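Local coordinates for protein NADPH-quinone reductase (Pediococcus pentosaceus ATCC 25745, PDB 3HA2) that probably binds FMN and passes electrons from NAD(P)H to quinones through its flavodoxin-like domain, at residues A[40-45]-A[74-79]; A[59-64]-A[120-125]; A[96-101]-A[158-163]. One frame throughout, in Å; residues are numbered along the deposited sequence.

Interaction 1: residues A[40-45]-A[74-79]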
loop_
_atom_site.group_PDB
_atom_site.type_symbol
_atom_site.label_atom_id
_atom_site.label_comp_id
_atom_site.label_asym_id
_atom_site.label_seq_id
_atom_site.Cartn_x
_atom_site.Cartn_y
_atom_site.Cartn_z
ATOM N N PHE A 40 -15.503 10.680 0.771
ATOM C CA PHE A 40 -14.810 11.901 0.344
ATOM C C PHE A 40 -15.149 12.297 -1.088
ATOM O O PHE A 40 -15.523 11.449 -1.919
ATOM C CB PHE A 40 -13.286 11.790 0.510
ATOM C CG PHE A 40 -12.646 10.735 -0.352
ATOM C CD1 PHE A 40 -12.244 11.020 -1.658
ATOM C CD2 PHE A 40 -12.405 9.459 0.158
ATOM C CE1 PHE A 40 -11.647 10.054 -2.454
ATOM C CE2 PHE A 40 -11.791 8.478 -0.642
ATOM C CZ PHE A 40 -11.413 8.787 -1.946
ATOM N N ASN A 41 -15.015 13.588 -1.366
ATOM C CA ASN A 41 -15.347 14.137 -2.681
ATOM C C ASN A 41 -14.053 14.557 -3.351
ATOM O O ASN A 41 -13.293 15.329 -2.767
ATOM C CB ASN A 41 -16.240 15.355 -2.501
ATOM C CG ASN A 41 -16.652 15.958 -3.808
ATOM O OD1 ASN A 41 -17.676 15.574 -4.389
ATOM N ND2 ASN A 41 -15.868 16.916 -4.291
ATOM N N VAL A 42 -13.801 14.070 -4.564
ATOM C CA VAL A 42 -12.497 14.297 -5.217
ATOM C C VAL A 42 -12.195 15.781 -5.390
ATOM O O VAL A 42 -11.089 16.232 -5.051
ATOM C CB VAL A 42 -12.386 13.538 -6.570
ATOM C CG1 VAL A 42 -11.130 13.981 -7.360
ATOM C CG2 VAL A 42 -12.332 12.031 -6.315
ATOM N N GLU A 43 -13.172 16.529 -5.918
ATOM C CA GLU A 43 -13.011 17.974 -6.143
ATOM C C GLU A 43 -12.657 18.746 -4.863
ATOM O O GLU A 43 -11.752 19.583 -4.881
ATOM C CB GLU A 43 -14.254 18.552 -6.832
ATOM C CG GLU A 43 -14.136 20.030 -7.214
ATOM C CD GLU A 43 -15.370 20.562 -7.925
ATOM O OE1 GLU A 43 -16.413 19.854 -7.981
ATOM O OE2 GLU A 43 -15.308 21.710 -8.439
ATOM N N GLN A 44 -13.353 18.463 -3.762
ATOM C CA GLN A 44 -13.045 19.094 -2.474
ATOM C C GLN A 44 -11.655 18.720 -1.969
ATOM O O GLN A 44 -10.936 19.588 -1.474
ATOM C CB GLN A 44 -14.120 18.827 -1.406
ATOM C CG GLN A 44 -13.676 19.069 0.076
ATOM C CD GLN A 44 -13.408 20.541 0.489
ATOM O OE1 GLN A 44 -12.748 21.323 -0.225
ATOM N NE2 GLN A 44 -13.887 20.902 1.688
ATOM N N GLU A 45 -11.284 17.443 -2.095
ATOM C CA GLU A 45 -9.953 16.991 -1.706
ATOM C C GLU A 45 -8.867 17.657 -2.560
ATOM O O GLU A 45 -7.834 18.113 -2.035
ATOM C CB GLU A 45 -9.843 15.458 -1.789
ATOM C CG GLU A 45 -10.825 14.692 -0.874
ATOM C CD GLU A 45 -10.573 14.926 0.620
ATOM O OE1 GLU A 45 -9.390 14.965 1.030
ATOM O OE2 GLU A 45 -11.565 15.057 1.385
HETATM N N MSE A 74 -5.673 8.023 -2.527
HETATM C CA MSE A 74 -4.545 8.140 -3.449
HETATM C C MSE A 74 -4.986 7.766 -4.870
HETATM O O MSE A 74 -4.700 8.488 -5.818
HETATM C CB MSE A 74 -3.377 7.236 -3.013
HETATM C CG MSE A 74 -2.755 7.610 -1.685
HETATM SE SE MSE A 74 -1.620 9.194 -1.897
HETATM C CE MSE A 74 -0.344 8.491 -3.198
ATOM N N ASP A 75 -5.703 6.642 -4.994
ATOM C CA ASP A 75 -6.117 6.090 -6.297
ATOM C C ASP A 75 -7.095 7.010 -7.041
ATOM O O ASP A 75 -7.123 7.029 -8.277
ATOM C CB ASP A 75 -6.781 4.707 -6.109
ATOM C CG ASP A 75 -5.803 3.598 -5.670
ATOM O OD1 ASP A 75 -4.581 3.820 -5.666
ATOM O OD2 ASP A 75 -6.289 2.490 -5.332
ATOM N N THR A 76 -7.908 7.751 -6.296
ATOM C CA THR A 76 -9.043 8.474 -6.869
ATOM C C THR A 76 -8.810 9.992 -6.941
ATOM O O THR A 76 -9.186 10.640 -7.915
ATOM C CB THR A 76 -10.341 8.151 -6.075
ATOM O OG1 THR A 76 -10.499 6.723 -5.965
ATOM C CG2 THR A 76 -11.544 8.681 -6.785
ATOM N N VAL A 77 -8.179 10.549 -5.907
ATOM C CA VAL A 77 -7.914 11.990 -5.858
ATOM C C VAL A 77 -6.692 12.311 -6.711
ATOM O O VAL A 77 -6.648 13.341 -7.391
ATOM C CB VAL A 77 -7.708 12.489 -4.381
ATOM C CG1 VAL A 77 -7.171 13.939 -4.333
ATOM C CG2 VAL A 77 -8.993 12.391 -3.594
HETATM N N MSE A 78 -5.683 11.439 -6.650
HETATM C CA MSE A 78 -4.425 11.679 -7.357
HETATM C C MSE A 78 -4.526 11.083 -8.758
HETATM O O MSE A 78 -3.967 10.023 -9.051
HETATM C CB MSE A 78 -3.225 11.103 -6.599
HETATM C CG MSE A 78 -3.065 11.630 -5.195
HETATM SE SE MSE A 78 -2.969 13.579 -5.138
HETATM C CE MSE A 78 -2.331 13.710 -3.273
ATOM N N THR A 79 -5.255 11.770 -9.626
ATOM C CA THR A 79 -5.387 11.309 -11.000
ATOM C C THR A 79 -4.146 11.682 -11.815
ATOM O O THR A 79 -3.365 12.532 -11.418
ATOM C CB THR A 79 -6.635 11.904 -11.678
ATOM O OG1 THR A 79 -6.545 13.333 -11.668
ATOM C CG2 THR A 79 -7.906 11.455 -10.957
#
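Val77 is the shared apolar partner of Phe40, Val42 and Glu45, and nothing but van der Waals contact joins residues 40-45 to residues 74-79. Its CG2 methyl does most of the touching. Phe40 CE1 lies 3.7 Å from Val77 CG2, the methyl meeting the ring obliquely. Phe40 CG sits between the backbone N and the carbonyl carbon (chi1 64°), and this turns the ring toward helix 68-77. Phe40 CE1 also has Thr76 CB at the ring edge, 4.3 Å away.

Glu45 contributes the aliphatic part of its chain. Glu45 CB packs 3.7 Å from Val77 CG2, and the two side chains cross at about a right angle. Val42 meets the backbone as well as side chains. Val42 CG1 is 4.1 Å from Val77 CA, and Val42 CG2 is 3.5 Å from Thr76 CG2, a tight methyl pair.

The contact joins the first turn of helix 42-50 to the last turn of helix 68-77. In this flavodoxin-like fold, both helices flank strand 54-60 in sequence: one leads into it and the other follows it. Helix 68-77 ends here, and Met78, a selenomethionine, is the centre of an inverse gamma turn just after it.

The polar groups turn to other partners. The Glu45 chain bends at chi2 (-65°), which takes its carboxylate away from Val77. There OE1 accepts from Trp73 NE1 and OE2 is hydrogen-bonded to His34 NE2, so both oxygens of this buried group are engaged. Thr76 OG1 bonds to Gln72 O, one turn back in its own helix. The carbonyl of Val77 receives Gln46 NE2, a polar tie between the two helices.

Interaction 2: residues A[59-64]-A[120-125]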
loop_
_atom_site.group_PDB
_atom_site.type_symbol
_atom_site.label_atom_id
_atom_site.label_comp_id
_atom_site.label_asym_id
_atom_site.label_seq_id
_atom_site.Cartn_x
_atom_site.Cartn_y
_atom_site.Cartn_z
ATOM N N PHE A 59 -1.519 8.209 9.475
ATOM C CA PHE A 59 -2.233 6.934 9.484
ATOM C C PHE A 59 -1.545 5.861 10.330
ATOM O O PHE A 59 -0.341 5.943 10.576
ATOM C CB PHE A 59 -2.389 6.437 8.034
ATOM C CG PHE A 59 -1.065 6.271 7.280
ATOM C CD1 PHE A 59 -0.506 7.326 6.543
ATOM C CD2 PHE A 59 -0.381 5.056 7.319
ATOM C CE1 PHE A 59 0.718 7.168 5.858
ATOM C CE2 PHE A 59 0.837 4.886 6.629
ATOM C CZ PHE A 59 1.382 5.945 5.895
ATOM N N PRO A 60 -2.310 4.845 10.758
ATOM C CA PRO A 60 -1.715 3.671 11.407
ATOM C C PRO A 60 -1.189 2.679 10.379
ATOM O O PRO A 60 -1.743 2.537 9.283
ATOM C CB PRO A 60 -2.887 3.081 12.182
ATOM C CG PRO A 60 -4.084 3.414 11.348
ATOM C CD PRO A 60 -3.785 4.764 10.710
ATOM N N LEU A 61 -0.120 1.989 10.733
ATOM C CA LEU A 61 0.469 1.018 9.830
ATOM C C LEU A 61 -0.362 -0.284 9.921
ATOM O O LEU A 61 -0.506 -0.876 11.002
ATOM C CB LEU A 61 1.929 0.792 10.231
ATOM C CG LEU A 61 2.808 -0.015 9.290
ATOM C CD1 LEU A 61 3.155 0.836 8.073
ATOM C CD2 LEU A 61 4.069 -0.527 10.004
ATOM N N TYR A 62 -0.952 -0.685 8.801
ATOM C CA TYR A 62 -1.764 -1.903 8.739
ATOM C C TYR A 62 -1.063 -2.832 7.753
ATOM O O TYR A 62 -0.925 -2.487 6.577
ATOM C CB TYR A 62 -3.163 -1.572 8.205
ATOM C CG TYR A 62 -4.130 -0.959 9.205
ATOM C CD1 TYR A 62 -3.709 -0.594 10.477
ATOM C CD2 TYR A 62 -5.468 -0.750 8.868
ATOM C CE1 TYR A 62 -4.572 -0.042 11.400
ATOM C CE2 TYR A 62 -6.351 -0.195 9.798
ATOM C CZ TYR A 62 -5.877 0.166 11.054
ATOM O OH TYR A 62 -6.703 0.728 12.002
ATOM N N TRP A 63 -0.617 -3.997 8.226
ATOM C CA TRP A 63 0.197 -4.898 7.378
ATOM C C TRP A 63 1.248 -4.157 6.539
ATOM O O TRP A 63 1.304 -4.301 5.306
ATOM C CB TRP A 63 -0.677 -5.801 6.478
ATOM C CG TRP A 63 -1.458 -6.842 7.265
ATOM C CD1 TRP A 63 -2.815 -6.953 7.337
ATOM C CD2 TRP A 63 -0.924 -7.884 8.099
ATOM N NE1 TRP A 63 -3.158 -8.001 8.159
ATOM C CE2 TRP A 63 -2.022 -8.594 8.635
ATOM C CE3 TRP A 63 0.375 -8.298 8.430
ATOM C CZ2 TRP A 63 -1.868 -9.697 9.504
ATOM C CZ3 TRP A 63 0.533 -9.392 9.296
ATOM C CH2 TRP A 63 -0.585 -10.077 9.821
ATOM N N TYR A 64 2.071 -3.369 7.234
ATOM C CA TYR A 64 3.239 -2.704 6.672
ATOM C C TYR A 64 2.910 -1.636 5.616
ATOM O O TYR A 64 3.784 -1.242 4.851
ATOM C CB TYR A 64 4.230 -3.755 6.128
ATOM C CG TYR A 64 4.478 -4.843 7.129
ATOM C CD1 TYR A 64 5.334 -4.634 8.205
ATOM C CD2 TYR A 64 3.836 -6.075 7.022
ATOM C CE1 TYR A 64 5.571 -5.616 9.136
ATOM C CE2 TYR A 64 4.044 -7.065 7.963
ATOM C CZ TYR A 64 4.920 -6.830 9.012
ATOM O OH TYR A 64 5.131 -7.811 9.951
ATOM N N GLU A 120 12.151 1.979 4.328
ATOM C CA GLU A 120 11.947 1.010 3.249
ATOM C C GLU A 120 10.474 0.697 2.997
ATOM O O GLU A 120 10.043 0.548 1.852
ATOM C CB GLU A 120 12.687 -0.269 3.600
ATOM C CG GLU A 120 14.206 -0.101 3.599
ATOM C CD GLU A 120 14.852 -1.318 4.195
ATOM O OE1 GLU A 120 15.140 -1.309 5.425
ATOM O OE2 GLU A 120 14.994 -2.311 3.443
ATOM N N LEU A 121 9.701 0.590 4.065
ATOM C CA LEU A 121 8.273 0.283 3.939
ATOM C C LEU A 121 7.457 1.426 3.353
ATOM O O LEU A 121 6.444 1.187 2.687
ATOM C CB LEU A 121 7.676 -0.142 5.290
ATOM C CG LEU A 121 8.295 -1.424 5.843
ATOM C CD1 LEU A 121 7.877 -1.621 7.306
ATOM C CD2 LEU A 121 7.913 -2.628 4.990
HETATM N N MSE A 122 7.911 2.656 3.557
HETATM C CA MSE A 122 7.184 3.812 3.035
HETATM C C MSE A 122 7.609 4.177 1.610
HETATM O O MSE A 122 7.214 5.226 1.097
HETATM C CB MSE A 122 7.367 5.025 3.972
HETATM C CG MSE A 122 6.802 4.843 5.393
HETATM SE SE MSE A 122 4.861 4.600 5.425
HETATM C CE MSE A 122 4.834 2.650 5.523
ATOM N N ARG A 123 8.413 3.326 0.977
ATOM C CA ARG A 123 8.937 3.610 -0.362
ATOM C C ARG A 123 7.856 3.992 -1.395
ATOM O O ARG A 123 8.112 4.859 -2.216
ATOM C CB ARG A 123 9.787 2.448 -0.913
ATOM C CG ARG A 123 10.842 2.942 -1.923
ATOM C CD ARG A 123 11.894 3.787 -1.214
ATOM N NE ARG A 123 12.896 2.936 -0.607
ATOM C CZ ARG A 123 13.774 3.296 0.329
ATOM N NH1 ARG A 123 13.818 4.533 0.837
ATOM N NH2 ARG A 123 14.621 2.377 0.771
ATOM N N PRO A 124 6.669 3.338 -1.382
ATOM C CA PRO A 124 5.684 3.816 -2.369
ATOM C C PRO A 124 5.340 5.296 -2.252
ATOM O O PRO A 124 5.053 5.923 -3.268
ATOM C CB PRO A 124 4.443 2.950 -2.097
ATOM C CG PRO A 124 4.961 1.742 -1.415
ATOM C CD PRO A 124 6.151 2.197 -0.607
ATOM N N PHE A 125 5.372 5.861 -1.040
ATOM C CA PHE A 125 5.081 7.304 -0.882
ATOM C C PHE A 125 6.233 8.155 -1.368
ATOM O O PHE A 125 6.040 9.235 -1.922
ATOM C CB PHE A 125 4.742 7.635 0.572
ATOM C CG PHE A 125 3.414 7.098 1.008
ATOM C CD1 PHE A 125 2.234 7.679 0.551
ATOM C CD2 PHE A 125 3.339 5.997 1.847
ATOM C CE1 PHE A 125 1.007 7.172 0.933
ATOM C CE2 PHE A 125 2.106 5.501 2.254
ATOM C CZ PHE A 125 0.951 6.079 1.792
HETATM O O HOH W 1 3.980 0.529 2.553
#
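Phe59 meets both Met122 and Phe125 with the CZ end of its ring. The selenium of Met122, a selenomethionine, lies near the ring plane at the edge, 3.8 Å from Phe59 CZ. This is a Met-aromatic contact of the edge kind, with SE 79° off the ring normal. Phe125 arrives from the opposite direction, and its CE2 is 3.7 Å from Phe59 CZ. The ring planes are inclined at 34°, an oblique pair, with centroids 5.6 Å apart.

The Met122 chain is bent at both chi2 and chi3. The bends carry its methyl to Leu61, where Met122 CE packs 3.6 Å from Leu61 CD1. Beyond it, Leu121 touches Tyr64 with both methyls: its CD2 is 4.0 Å from Tyr64 CB, while its CD1 lies at the edge of the tyrosine ring. The Tyr64 hydroxyl points away to Glu114.

One water crosses the contact. It donates to Tyr64 O at 2.9 Å and to Leu121 O at 2.6 Å, tying two backbone carbonyls that could not bond to each other.

The contact sets the end of strand 54-60 and the loop after it against the junction of helices 118-121 and 123-131. In flavodoxin-like proteins, loops at this end of the parallel sheet commonly surround the flavin. Trp63 in this loop also bonds through NE1 to Met78 O of the second subunit. With no direct hydrogen bond across it, the contact is held largely by dispersion between rings, selenium and methyls, and the water bridges the carbonyls of Tyr64 and Leu121.

Interaction 3: residues A[96-101]-A[158-163]; sequences GIVVST and VAYQQY
Tyr163 reaches from the helix to the strand backbone, where its OH accepts a hydrogen bond from Ile97 N at 3.0 Å. The N-H...O angle is 154°, a moderately straight bond, and the amide nitrogen lies at the edge of the phenol ring, in its plane. Gly96 CA is also close, 3.2 Å from Tyr163 OH. Glycine has no side chain here, and the hydroxyl comes up against its CA.

Val98 provides the apolar half of the contact. Val98 CG2 packs 3.7 Å from Tyr163 CD2 and 3.9 Å from Tyr160 CE1, so one methyl serves both tyrosines. It meets the Tyr160 ring in plane, at the edge. Tyr163 CG is anti to the backbone N (chi1 -161°), which extends the ring from the helix along the valine.

The hydroxyls have further anchors. Tyr163 OH is hydrogen-bonded to Pro138 O, so it links two adjacent strands. Tyr160 OH bonds to Glu58 OE1, and its ring meets Phe21 edge-to-face.

Helix 150-165 runs nearly antiparallel to strand 94-101, at 156° between the two segments, with axes 10.8 Å apart. A helix laid this way on a parallel sheet is the layered alpha/beta build of the flavodoxin-like fold. It packs on one face beside helix 18-25, which Tyr160 touches at Ala24 and Ile25. Strand 94-101 lies between strands 54-60 and 135-143.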
loop_
_atom_site.group_PDB
_atom_site.type_symbol
_atom_site.label_atom_id
_atom_site.label_comp_id
_atom_site.label_asym_id
_atom_site.label_seq_id
_atom_site.Cartn_x
_atom_site.Cartn_y
_atom_site.Cartn_z
ATOM N N GLY A 96 4.745 14.830 3.799
ATOM C CA GLY A 96 5.171 14.244 5.074
ATOM C C GLY A 96 4.300 13.052 5.423
ATOM O O GLY A 96 3.171 12.906 4.927
ATOM N N ILE A 97 4.824 12.204 6.294
ATOM C CA ILE A 97 4.146 10.988 6.718
ATOM C C ILE A 97 4.242 10.913 8.230
ATOM O O ILE A 97 5.354 10.950 8.792
ATOM C CB ILE A 97 4.834 9.730 6.097
ATOM C CG1 ILE A 97 4.813 9.786 4.557
ATOM C CG2 ILE A 97 4.208 8.427 6.681
ATOM C CD1 ILE A 97 3.439 9.686 3.929
ATOM N N VAL A 98 3.093 10.850 8.900
ATOM C CA VAL A 98 3.060 10.548 10.343
ATOM C C VAL A 98 2.440 9.158 10.477
ATOM O O VAL A 98 1.223 9.014 10.378
ATOM C CB VAL A 98 2.262 11.604 11.142
ATOM C CG1 VAL A 98 2.224 11.239 12.663
ATOM C CG2 VAL A 98 2.908 12.994 10.945
ATOM N N VAL A 99 3.289 8.137 10.657
ATOM C CA VAL A 99 2.834 6.745 10.645
ATOM C C VAL A 99 2.953 6.125 12.027
ATOM O O VAL A 99 4.015 6.163 12.637
ATOM C CB VAL A 99 3.572 5.886 9.549
ATOM C CG1 VAL A 99 5.119 5.950 9.702
ATOM C CG2 VAL A 99 3.068 4.453 9.567
ATOM N N SER A 100 1.848 5.599 12.541
ATOM C CA SER A 100 1.867 5.067 13.895
ATOM C C SER A 100 1.840 3.541 13.851
ATOM O O SER A 100 1.253 2.941 12.927
ATOM C CB SER A 100 0.724 5.663 14.729
ATOM O OG SER A 100 -0.516 5.317 14.168
ATOM N N THR A 101 2.536 2.920 14.801
ATOM C CA THR A 101 2.590 1.462 14.873
ATOM C C THR A 101 2.370 1.036 16.330
ATOM O O THR A 101 2.662 1.787 17.229
ATOM C CB THR A 101 3.958 0.879 14.382
ATOM O OG1 THR A 101 4.909 0.896 15.451
ATOM C CG2 THR A 101 4.527 1.644 13.205
ATOM N N VAL A 158 5.565 17.568 20.672
ATOM C CA VAL A 158 6.367 18.725 20.243
ATOM C C VAL A 158 7.047 18.507 18.881
ATOM O O VAL A 158 7.075 19.410 18.038
ATOM C CB VAL A 158 7.448 19.089 21.313
ATOM C CG1 VAL A 158 8.356 20.195 20.812
ATOM C CG2 VAL A 158 6.788 19.506 22.623
ATOM N N ALA A 159 7.597 17.312 18.665
ATOM C CA ALA A 159 8.174 16.958 17.365
ATOM C C ALA A 159 7.090 17.017 16.292
ATOM O O ALA A 159 7.327 17.487 15.179
ATOM C CB ALA A 159 8.825 15.563 17.410
ATOM N N TYR A 160 5.899 16.549 16.649
ATOM C CA TYR A 160 4.743 16.581 15.744
ATOM C C TYR A 160 4.338 18.010 15.366
ATOM O O TYR A 160 4.106 18.315 14.186
ATOM C CB TYR A 160 3.580 15.832 16.402
ATOM C CG TYR A 160 2.289 15.826 15.602
ATOM C CD1 TYR A 160 2.177 15.087 14.420
ATOM C CD2 TYR A 160 1.175 16.548 16.044
ATOM C CE1 TYR A 160 0.980 15.077 13.688
ATOM C CE2 TYR A 160 -0.024 16.547 15.320
ATOM C CZ TYR A 160 -0.113 15.810 14.149
ATOM O OH TYR A 160 -1.307 15.784 13.455
ATOM N N GLN A 161 4.300 18.894 16.365
ATOM C CA GLN A 161 4.033 20.316 16.129
ATOM C C GLN A 161 5.046 20.938 15.171
ATOM O O GLN A 161 4.669 21.670 14.260
ATOM C CB GLN A 161 4.030 21.101 17.444
ATOM C CG GLN A 161 2.844 20.828 18.330
ATOM C CD GLN A 161 2.981 21.506 19.685
ATOM O OE1 GLN A 161 4.097 21.803 20.135
ATOM N NE2 GLN A 161 1.849 21.750 20.345
ATOM N N GLN A 162 6.326 20.646 15.381
ATOM C CA GLN A 162 7.394 21.117 14.492
ATOM C C GLN A 162 7.234 20.552 13.086
ATOM O O GLN A 162 7.393 21.266 12.088
ATOM C CB GLN A 162 8.758 20.716 15.050
ATOM C CG GLN A 162 9.100 21.424 16.364
ATOM C CD GLN A 162 9.078 22.929 16.196
ATOM O OE1 GLN A 162 9.866 23.491 15.426
ATOM N NE2 GLN A 162 8.162 23.593 16.900
ATOM N N TYR A 163 6.895 19.266 13.030
ATOM C CA TYR A 163 6.697 18.559 11.764
ATOM C C TYR A 163 5.618 19.241 10.926
ATOM O O TYR A 163 5.776 19.414 9.723
ATOM C CB TYR A 163 6.354 17.090 12.034
ATOM C CG TYR A 163 6.562 16.172 10.833
ATOM C CD1 TYR A 163 7.848 15.900 10.355
ATOM C CD2 TYR A 163 5.469 15.578 10.178
ATOM C CE1 TYR A 163 8.051 15.051 9.245
ATOM C CE2 TYR A 163 5.667 14.720 9.070
ATOM C CZ TYR A 163 6.958 14.471 8.620
ATOM O OH TYR A 163 7.151 13.644 7.527
#

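How the interactions relate
All three contacts belong to the flavodoxin-like domain, the part of the longer protein present in this chain. Interactions 2 and 3 are neighbours, centres 14 Å apart, on adjoining strands 54-60 and 94-101 of the parallel sheet; Leu61 N is 2.8 Å from Ser100 O, a probable hydrogen bond. Interaction 1 is more peripheral, its centre 20 Å from that of interaction 2 and 23 Å from that of interaction 3. Along the chain, interaction 2 alternates with each of the others, whereas interaction 1 closes before interaction 3 opens. Interaction 3 fixes a helix to the sheet. Interaction 2 settles the loop at the strand ends, where the flavin commonly sits in such folds. Interactions 1 and 2 border the second subunit.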